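Local coordinates for protein PfVFT1 (Plasmodium falciparum, PDB 5JKQ) that is of unknown exact function but has the bi-lobed architecture of Venus flytrap solute-binding proteins and so probably binds a small solute between its lobes, at residues H117-N120 / A124-I127; D18-A23 / Y108-T113; K180-K185 / I237-S242. The protein carries 3 engineered substitutions. All coordinates share one frame; numbering follows the deposited sequence.

Interaction 1. Residues H117-N120 / A124-I127; sequences HIFN and AINI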
loop_
_atom_site.group_PDB
_atom_site.type_symbol
_atom_site.label_atom_id
_atom_site.label_comp_id
_atom_site.label_asym_id
_atom_site.label_seq_id
_atom_site.Cartn_x
_atom_site.Cartn_y
_atom_site.Cartn_z
ATOM N N HIS A 117 24.142 4.024 3.718
ATOM C CA HIS A 117 24.449 3.636 5.091
ATOM C C HIS A 117 25.297 2.368 5.128
ATOM O O HIS A 117 26.298 2.306 5.840
ATOM C CB HIS A 117 23.170 3.427 5.899
ATOM C CG HIS A 117 23.421 2.933 7.287
ATOM N ND1 HIS A 117 24.314 3.545 8.142
ATOM C CD2 HIS A 117 22.917 1.874 7.965
ATOM C CE1 HIS A 117 24.343 2.890 9.288
ATOM N NE2 HIS A 117 23.505 1.871 9.207
ATOM N N ILE A 118 24.888 1.352 4.376
ATOM C CA ILE A 118 25.674 0.126 4.288
ATOM C C ILE A 118 26.991 0.434 3.598
ATOM O O ILE A 118 28.062 0.056 4.074
ATOM C CB ILE A 118 24.943 -0.984 3.518
ATOM C CG1 ILE A 118 23.626 -1.332 4.220
ATOM C CG2 ILE A 118 25.839 -2.219 3.396
ATOM C CD1 ILE A 118 22.812 -2.438 3.551
ATOM N N PHE A 119 26.887 1.121 2.465
ATOM C CA PHE A 119 28.046 1.556 1.700
ATOM C C PHE A 119 28.155 3.074 1.815
ATOM O O PHE A 119 27.715 3.645 2.812
ATOM C CB PHE A 119 27.921 1.092 0.248
ATOM C CG PHE A 119 27.915 -0.399 0.097
ATOM C CD1 PHE A 119 29.096 -1.117 0.168
ATOM C CD2 PHE A 119 26.729 -1.085 -0.107
ATOM C CE1 PHE A 119 29.096 -2.490 0.037
ATOM C CE2 PHE A 119 26.723 -2.459 -0.241
ATOM C CZ PHE A 119 27.908 -3.164 -0.169
ATOM N N ASN A 120 28.734 3.723 0.807
ATOM C CA ASN A 120 28.969 5.164 0.856
ATOM C C ASN A 120 28.560 5.853 -0.449
ATOM O O ASN A 120 29.165 6.846 -0.857
ATOM C CB ASN A 120 30.444 5.437 1.167
ATOM C CG ASN A 120 30.650 6.709 1.970
ATOM O OD1 ASN A 120 30.162 6.833 3.095
ATOM N ND2 ASN A 120 31.397 7.653 1.403
ATOM N N ALA A 124 25.249 2.044 -4.756
ATOM C CA ALA A 124 26.029 0.877 -4.357
ATOM C C ALA A 124 25.260 -0.418 -4.593
ATOM O O ALA A 124 25.795 -1.368 -5.162
ATOM C CB ALA A 124 26.436 0.986 -2.895
ATOM N N ILE A 125 24.003 -0.446 -4.161
ATOM C CA ILE A 125 23.171 -1.635 -4.298
ATOM C C ILE A 125 22.245 -1.491 -5.499
ATOM O O ILE A 125 21.507 -0.513 -5.618
ATOM C CB ILE A 125 22.346 -1.892 -3.022
ATOM C CG1 ILE A 125 23.282 -2.054 -1.822
ATOM C CG2 ILE A 125 21.492 -3.146 -3.174
ATOM C CD1 ILE A 125 22.585 -2.004 -0.484
ATOM N N ASN A 126 22.299 -2.473 -6.392
ATOM C CA ASN A 126 21.461 -2.476 -7.581
ATOM C C ASN A 126 20.072 -3.024 -7.268
ATOM O O ASN A 126 19.933 -3.974 -6.498
ATOM C CB ASN A 126 22.120 -3.299 -8.693
ATOM C CG ASN A 126 21.325 -3.278 -9.984
ATOM O OD1 ASN A 126 21.373 -2.308 -10.742
ATOM N ND2 ASN A 126 20.593 -4.355 -10.246
ATOM N N ILE A 127 19.051 -2.405 -7.851
ATOM C CA ILE A 127 17.678 -2.883 -7.727
ATOM C C ILE A 127 17.319 -3.716 -8.956
ATOM O O ILE A 127 17.313 -3.210 -10.079
ATOM C CB ILE A 127 16.675 -1.713 -7.574
ATOM C CG1 ILE A 127 16.923 -0.964 -6.267
ATOM C CG2 ILE A 127 15.239 -2.209 -7.593
ATOM C CD1 ILE A 127 17.801 0.259 -6.416
#
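Ile118 and Phe119 meet Ala124 and Ile125 at the turn that closes a beta-alpha-beta crossover. Strand 77-83, helix 102-118 and strand 126-132 form this unit, and the two strands lie side by side and parallel in one lobe of the Venus flytrap fold. Phe119 is the first residue to leave helical geometry. The chain then turns and comes back, and the CA atoms of Phe119 and Ala124 are 6.4 Å apart. The contact is wholly apolar.

Phe119 carries most of the contact on the 117-120 side. Its CG is anti to its own carbonyl carbon (chi1 -63°), which sends the ring toward the returning chain. The methyl of Ala124 sits against the root of that ring. Ala124 CB lies 3.5 Å from Phe119 CB and equally close to Phe119 CD2, so it touches both the stem and the ring, approaching obliquely. Ile125 comes to a different part of the ring. Ile125 CG1 lies at the edge, near the ring plane, and is 3.8 Å from Phe119 CE2. The two side chains cross at about a right angle. One face of the ring has a neighbour from its own segment: Ile118 CG2 stands 3.7 Å above the plane of the Phe119 ring, toward the rim.

Helix 68-75 adds Ile73, which touches both Ile118 and Phe119, and Ile72, which touches Ile125. The backbone N of Ile125 is hydrogen-bonded to Ser115 OG, one helical turn before Phe119. This ties the residue before the strand back to the helix.

The CA-CB bond of Ile125 does not aim at the helix end, but its longer branch does reach it. CG1 is anti to the carbonyl carbon and the chain runs on extended (chi2 167°). The tip, Ile125 CD1, ends 4.1 Å from Ile118 CD1.

Interaction 2. Residues D18-A23 / Y108-T113; sequences DIYHAA and YIIWET
Ile110 of helix 102-118 packs against Tyr20 and Ala23 of helix 14-29, and its two branches divide the work. CB itself stands back from the other helix. CG2 leaves CB anti to the backbone N and points into the interface. Ile110 CG2 lies 4.0 Å from Tyr20 CD1, reached obliquely to the ring, and 4.2 Å from Ala23 CB. The other branch runs extended through CG1 (chi2 172°), crossing the tyrosine side chain at a slant. At its tip, Ile110 CD1 meets the next ring atom, Tyr20 CE1, at 4.0 Å. The two methyls of Ile110 thus meet two neighbouring ring atoms, CD1 and CE1. The tyrosine hydroxyl looks past this contact and is hydrogen-bonded to Asn149 OD1.

Ala23 sits where the backbones come nearest. Ala23 CB is 3.7 Å from Ile110 O, a plain van der Waals touch. The same methyl, Ala23 CB, lies 4.1 Å from Thr113 CG2. Thr113 turns its polar branch away from this apolar surface. Thr113 OG1 donates to Ile109 O at 2.7 Å, with a C=O...OG1 angle of 158°. The hydroxyl is thus satisfied within its own helix, and CG2 is left for Ala23. Ile109 O also accepts from Thr113 N.

The touching residues are all buried, and Leu27 extends the patch toward Ile110 and Thr113. The helix axes approach to 9.2 Å and their directions differ by 106°. Tyr20 and Trp111 also touch Met146 of the parallel sheet, so the pair of helices is part of the alpha/beta core of one Venus flytrap lobe.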
loop_
_atom_site.group_PDB
_atom_site.type_symbol
_atom_site.label_atom_id
_atom_site.label_comp_id
_atom_site.label_asym_id
_atom_site.label_seq_id
_atom_site.Cartn_x
_atom_site.Cartn_y
_atom_site.Cartn_z
ATOM N N ASP A 18 14.180 -4.023 9.215
ATOM C CA ASP A 18 14.536 -2.924 10.107
ATOM C C ASP A 18 15.269 -1.804 9.373
ATOM O O ASP A 18 14.940 -0.631 9.542
ATOM C CB ASP A 18 15.394 -3.434 11.266
ATOM C CG ASP A 18 14.644 -4.400 12.164
ATOM O OD1 ASP A 18 13.399 -4.310 12.235
ATOM O OD2 ASP A 18 15.299 -5.248 12.804
ATOM N N ILE A 19 16.264 -2.159 8.565
ATOM C CA ILE A 19 17.003 -1.151 7.819
ATOM C C ILE A 19 16.085 -0.519 6.777
ATOM O O ILE A 19 16.227 0.654 6.435
ATOM C CB ILE A 19 18.262 -1.745 7.146
ATOM C CG1 ILE A 19 19.224 -0.624 6.746
ATOM C CG2 ILE A 19 17.893 -2.626 5.946
ATOM C CD1 ILE A 19 20.654 -1.088 6.564
ATOM N N TYR A 20 15.129 -1.305 6.294
ATOM C CA TYR A 20 14.101 -0.813 5.388
ATOM C C TYR A 20 13.243 0.244 6.083
ATOM O O TYR A 20 13.018 1.325 5.539
ATOM C CB TYR A 20 13.250 -1.983 4.890
ATOM C CG TYR A 20 11.885 -1.624 4.347
ATOM C CD1 TYR A 20 11.713 -1.264 3.016
ATOM C CD2 TYR A 20 10.762 -1.683 5.160
ATOM C CE1 TYR A 20 10.461 -0.952 2.519
ATOM C CE2 TYR A 20 9.510 -1.374 4.674
ATOM C CZ TYR A 20 9.362 -1.011 3.356
ATOM O OH TYR A 20 8.108 -0.707 2.885
ATOM N N HIS A 21 12.786 -0.063 7.294
ATOM C CA HIS A 21 11.992 0.883 8.074
ATOM C C HIS A 21 12.814 2.103 8.463
ATOM O O HIS A 21 12.299 3.222 8.523
ATOM C CB HIS A 21 11.441 0.217 9.334
ATOM C CG HIS A 21 10.310 -0.725 9.076
ATOM N ND1 HIS A 21 9.948 -1.714 9.965
ATOM C CD2 HIS A 21 9.451 -0.823 8.033
ATOM C CE1 HIS A 21 8.920 -2.385 9.478
ATOM N NE2 HIS A 21 8.601 -1.867 8.306
ATOM N N ALA A 22 14.095 1.879 8.734
ATOM C CA ALA A 22 14.989 2.957 9.124
ATOM C C ALA A 22 15.206 3.928 7.970
ATOM O O ALA A 22 15.321 5.137 8.175
ATOM C CB ALA A 22 16.309 2.395 9.599
ATOM N N ALA A 23 15.263 3.395 6.755
ATOM C CA ALA A 23 15.454 4.224 5.576
ATOM C C ALA A 23 14.225 5.097 5.347
ATOM O O ALA A 23 14.345 6.292 5.076
ATOM C CB ALA A 23 15.735 3.364 4.363
ATOM N N TYR A 108 13.328 3.008 -5.201
ATOM C CA TYR A 108 14.677 3.444 -5.551
ATOM C C TYR A 108 15.296 4.291 -4.443
ATOM O O TYR A 108 16.427 4.042 -4.028
ATOM C CB TYR A 108 14.670 4.240 -6.862
ATOM C CG TYR A 108 14.289 3.437 -8.088
ATOM C CD1 TYR A 108 14.649 2.101 -8.212
ATOM C CD2 TYR A 108 13.571 4.019 -9.123
ATOM C CE1 TYR A 108 14.303 1.368 -9.331
ATOM C CE2 TYR A 108 13.219 3.293 -10.246
ATOM C CZ TYR A 108 13.587 1.969 -10.344
ATOM O OH TYR A 108 13.239 1.245 -11.461
ATOM N N ILE A 109 14.563 5.291 -3.963
ATOM C CA ILE A 109 15.114 6.193 -2.957
ATOM C C ILE A 109 15.290 5.480 -1.613
ATOM O O ILE A 109 16.166 5.842 -0.828
ATOM C CB ILE A 109 14.237 7.452 -2.766
ATOM C CG1 ILE A 109 12.807 7.068 -2.370
ATOM C CG2 ILE A 109 14.254 8.290 -4.041
ATOM C CD1 ILE A 109 11.943 8.245 -1.979
ATOM N N ILE A 110 14.473 4.464 -1.352
ATOM C CA ILE A 110 14.616 3.690 -0.122
ATOM C C ILE A 110 15.957 2.968 -0.137
ATOM O O ILE A 110 16.688 2.993 0.851
ATOM C CB ILE A 110 13.457 2.682 0.063
ATOM C CG1 ILE A 110 12.208 3.420 0.548
ATOM C CG2 ILE A 110 13.824 1.583 1.077
ATOM C CD1 ILE A 110 10.949 2.568 0.584
ATOM N N TRP A 111 16.283 2.344 -1.266
ATOM C CA TRP A 111 17.517 1.574 -1.380
ATOM C C TRP A 111 18.726 2.457 -1.675
ATOM O O TRP A 111 19.860 2.068 -1.398
ATOM C CB TRP A 111 17.368 0.493 -2.451
ATOM C CG TRP A 111 16.660 -0.710 -1.913
ATOM C CD1 TRP A 111 15.367 -1.074 -2.143
ATOM C CD2 TRP A 111 17.203 -1.690 -1.023
ATOM N NE1 TRP A 111 15.072 -2.230 -1.458
ATOM C CE2 TRP A 111 16.184 -2.627 -0.763
ATOM C CE3 TRP A 111 18.453 -1.870 -0.425
ATOM C CZ2 TRP A 111 16.378 -3.728 0.070
ATOM C CZ3 TRP A 111 18.643 -2.964 0.401
ATOM C CH2 TRP A 111 17.611 -3.878 0.640
ATOM N N GLU A 112 18.487 3.642 -2.227
ATOM C CA GLU A 112 19.546 4.639 -2.346
ATOM C C GLU A 112 19.970 5.084 -0.952
ATOM O O GLU A 112 21.158 5.247 -0.672
ATOM C CB GLU A 112 19.083 5.838 -3.176
ATOM C CG GLU A 112 19.080 5.586 -4.680
ATOM C CD GLU A 112 18.338 6.655 -5.464
ATOM O OE1 GLU A 112 17.952 7.683 -4.869
ATOM O OE2 GLU A 112 18.141 6.465 -6.684
ATOM N N THR A 113 18.982 5.266 -0.081
ATOM C CA THR A 113 19.223 5.659 1.301
ATOM C C THR A 113 19.923 4.534 2.060
ATOM O O THR A 113 20.856 4.776 2.827
ATOM C CB THR A 113 17.901 6.024 2.015
ATOM O OG1 THR A 113 17.234 7.067 1.292
ATOM C CG2 THR A 113 18.157 6.487 3.441
#

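Interaction 3. Residues K180-K185 / I237-S242; sequences KIMILK and IDLSKS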
loop_
_atom_site.group_PDB
_atom_site.type_symbol
_atom_site.label_atom_id
_atom_site.label_comp_id
_atom_site.label_asym_id
_atom_site.label_seq_id
_atom_site.Cartn_x
_atom_site.Cartn_y
_atom_site.Cartn_z
ATOM N N LYS A 180 -12.619 8.492 -0.300
ATOM C CA LYS A 180 -13.620 9.547 -0.303
ATOM C C LYS A 180 -15.012 8.954 -0.481
ATOM O O LYS A 180 -15.172 7.870 -1.042
ATOM C CB LYS A 180 -13.319 10.566 -1.403
ATOM C CG LYS A 180 -11.902 11.113 -1.336
ATOM C CD LYS A 180 -11.675 12.205 -2.361
ATOM C CE LYS A 180 -10.224 12.657 -2.380
ATOM N NZ LYS A 180 -9.767 13.159 -1.054
ATOM N N ILE A 181 -16.011 9.670 0.021
ATOM C CA ILE A 181 -17.396 9.226 -0.049
ATOM C C ILE A 181 -18.218 10.275 -0.779
ATOM O O ILE A 181 -18.321 11.411 -0.320
ATOM C CB ILE A 181 -17.989 8.985 1.360
ATOM C CG1 ILE A 181 -17.191 7.901 2.089
ATOM C CG2 ILE A 181 -19.463 8.583 1.270
ATOM C CD1 ILE A 181 -17.540 7.752 3.554
HETATM N N MSE A 182 -18.790 9.901 -1.919
HETATM C CA MSE A 182 -19.683 10.805 -2.627
HETATM C C MSE A 182 -21.135 10.410 -2.384
HETATM O O MSE A 182 -21.485 9.227 -2.372
HETATM C CB MSE A 182 -19.366 10.842 -4.123
HETATM C CG MSE A 182 -19.427 9.531 -4.863
HETATM SE SE MSE A 182 -19.163 9.872 -6.775
HETATM C CE MSE A 182 -20.852 10.760 -7.150
ATOM N N ILE A 183 -21.970 11.421 -2.172
ATOM C CA ILE A 183 -23.357 11.221 -1.776
ATOM C C ILE A 183 -24.202 12.409 -2.230
ATOM O O ILE A 183 -23.692 13.518 -2.386
ATOM C CB ILE A 183 -23.473 11.040 -0.240
ATOM C CG1 ILE A 183 -24.917 10.728 0.168
ATOM C CG2 ILE A 183 -22.947 12.280 0.485
ATOM C CD1 ILE A 183 -25.075 10.331 1.629
ATOM N N LEU A 184 -25.489 12.169 -2.453
ATOM C CA LEU A 184 -26.408 13.236 -2.828
ATOM C C LEU A 184 -26.577 14.222 -1.676
ATOM O O LEU A 184 -26.761 13.818 -0.528
ATOM C CB LEU A 184 -27.762 12.656 -3.232
ATOM C CG LEU A 184 -27.753 11.786 -4.489
ATOM C CD1 LEU A 184 -29.005 10.928 -4.562
ATOM C CD2 LEU A 184 -27.627 12.657 -5.729
ATOM N N LYS A 185 -26.509 15.513 -1.987
ATOM C CA LYS A 185 -26.646 16.560 -0.978
ATOM C C LYS A 185 -27.984 16.497 -0.256
ATOM O O LYS A 185 -28.097 16.919 0.893
ATOM C CB LYS A 185 -26.488 17.944 -1.615
ATOM C CG LYS A 185 -25.053 18.418 -1.739
ATOM C CD LYS A 185 -24.925 19.899 -1.413
ATOM C CE LYS A 185 -23.468 20.311 -1.257
ATOM N NZ LYS A 185 -23.311 21.784 -1.152
ATOM N N ILE A 237 -17.213 7.426 -13.820
ATOM C CA ILE A 237 -18.479 7.747 -14.469
ATOM C C ILE A 237 -19.528 6.680 -14.155
ATOM O O ILE A 237 -20.690 7.004 -13.913
ATOM C CB ILE A 237 -18.297 7.892 -15.997
ATOM C CG1 ILE A 237 -17.450 9.130 -16.295
ATOM C CG2 ILE A 237 -19.649 8.007 -16.715
ATOM C CD1 ILE A 237 -16.965 9.225 -17.727
ATOM N N ASP A 238 -19.115 5.414 -14.150
ATOM C CA ASP A 238 -20.016 4.316 -13.807
ATOM C C ASP A 238 -20.474 4.444 -12.365
ATOM O O ASP A 238 -21.671 4.429 -12.074
ATOM C CB ASP A 238 -19.337 2.958 -14.006
ATOM C CG ASP A 238 -18.959 2.694 -15.448
ATOM O OD1 ASP A 238 -19.586 3.285 -16.351
ATOM O OD2 ASP A 238 -18.037 1.882 -15.678
ATOM N N LEU A 239 -19.498 4.558 -11.470
ATOM C CA LEU A 239 -19.744 4.712 -10.043
ATOM C C LEU A 239 -20.707 5.875 -9.800
ATOM O O LEU A 239 -21.699 5.733 -9.086
ATOM C CB LEU A 239 -18.406 4.926 -9.317
ATOM C CG LEU A 239 -18.266 5.033 -7.790
ATOM C CD1 LEU A 239 -18.881 6.309 -7.223
ATOM C CD2 LEU A 239 -18.830 3.800 -7.102
ATOM N N SER A 240 -20.425 7.011 -10.432
ATOM C CA SER A 240 -21.204 8.226 -10.222
ATOM C C SER A 240 -22.639 8.084 -10.717
ATOM O O SER A 240 -23.574 8.563 -10.075
ATOM C CB SER A 240 -20.538 9.411 -10.919
ATOM O OG SER A 240 -19.274 9.695 -10.345
ATOM N N LYS A 241 -22.803 7.434 -11.864
ATOM C CA LYS A 241 -24.122 7.192 -12.435
ATOM C C LYS A 241 -25.019 6.474 -11.428
ATOM O O LYS A 241 -26.206 6.775 -11.312
ATOM C CB LYS A 241 -23.991 6.371 -13.722
ATOM C CG LYS A 241 -25.275 6.226 -14.523
ATOM C CD LYS A 241 -25.059 6.636 -15.977
ATOM C CE LYS A 241 -26.285 6.360 -16.840
ATOM N NZ LYS A 241 -26.403 4.920 -17.212
ATOM N N SER A 242 -24.431 5.542 -10.685
ATOM C CA SER A 242 -25.174 4.725 -9.733
ATOM C C SER A 242 -25.643 5.529 -8.522
ATOM O O SER A 242 -26.749 5.319 -8.023
ATOM C CB SER A 242 -24.312 3.549 -9.272
ATOM O OG SER A 242 -25.010 2.733 -8.350
#
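Met182 reaches from strand 175-184 to Leu239 and Ser240 of helix 236-244, joining sheet to helix in an alpha/beta lobe. The helix lies in a beta-alpha-beta crossover from strand 227-229 to strand 250-253. Strand 206-209 pairs with both, in parallel. Strand 250-253 then pairs antiparallel with strand 175-184, and Met182 shares backbone hydrogen bonding with Gly251 there.

Met182, present as selenomethionine, has the largest buried share. Its side chain leaves the strand toward the helix and bridges backbones whose nearest CA atoms, those of Met182 and Ser240, are 8.2 Å apart. The selenium touches two helix residues. Leu239 CD1 is 3.6 Å from Met182 SE and also touches CG. The two side chains slide past each other in opposite directions, with CD1 as the leucine atom that touches.

Ser240 OG is equally close to the selenium, but its hydrogen-bond partner is Tyr236 O, one turn back in its own helix. Tyr236 also touches Met182. The final bend of the methionine (chi3 -70°) brings its methyl to the serine, with Met182 CE 3.7 Å from Ser240 OG and 4.0 Å from Ser240 CA.

Interactions 1 and 2 belong to one lobe and interaction 3 to the other. The centres of interactions 1 and 3 are about 47 Å apart. Interactions 1 and 2 share helix 102-118: one packs its C-terminal end against the start of the chain leading into strand 126-132, the other packs its middle against helix 14-29. They touch through Ile19, which reaches Ile118, and through Ile127, which lies on Trp111 and Tyr108. Interaction 1 is only partly buried, while interactions 2 and 3 are core. All three are mainly apolar across the contact, with differing partners: an aromatic edge at the turn, methyls beside a tyrosine between helices, and a selenium between sheet and helix.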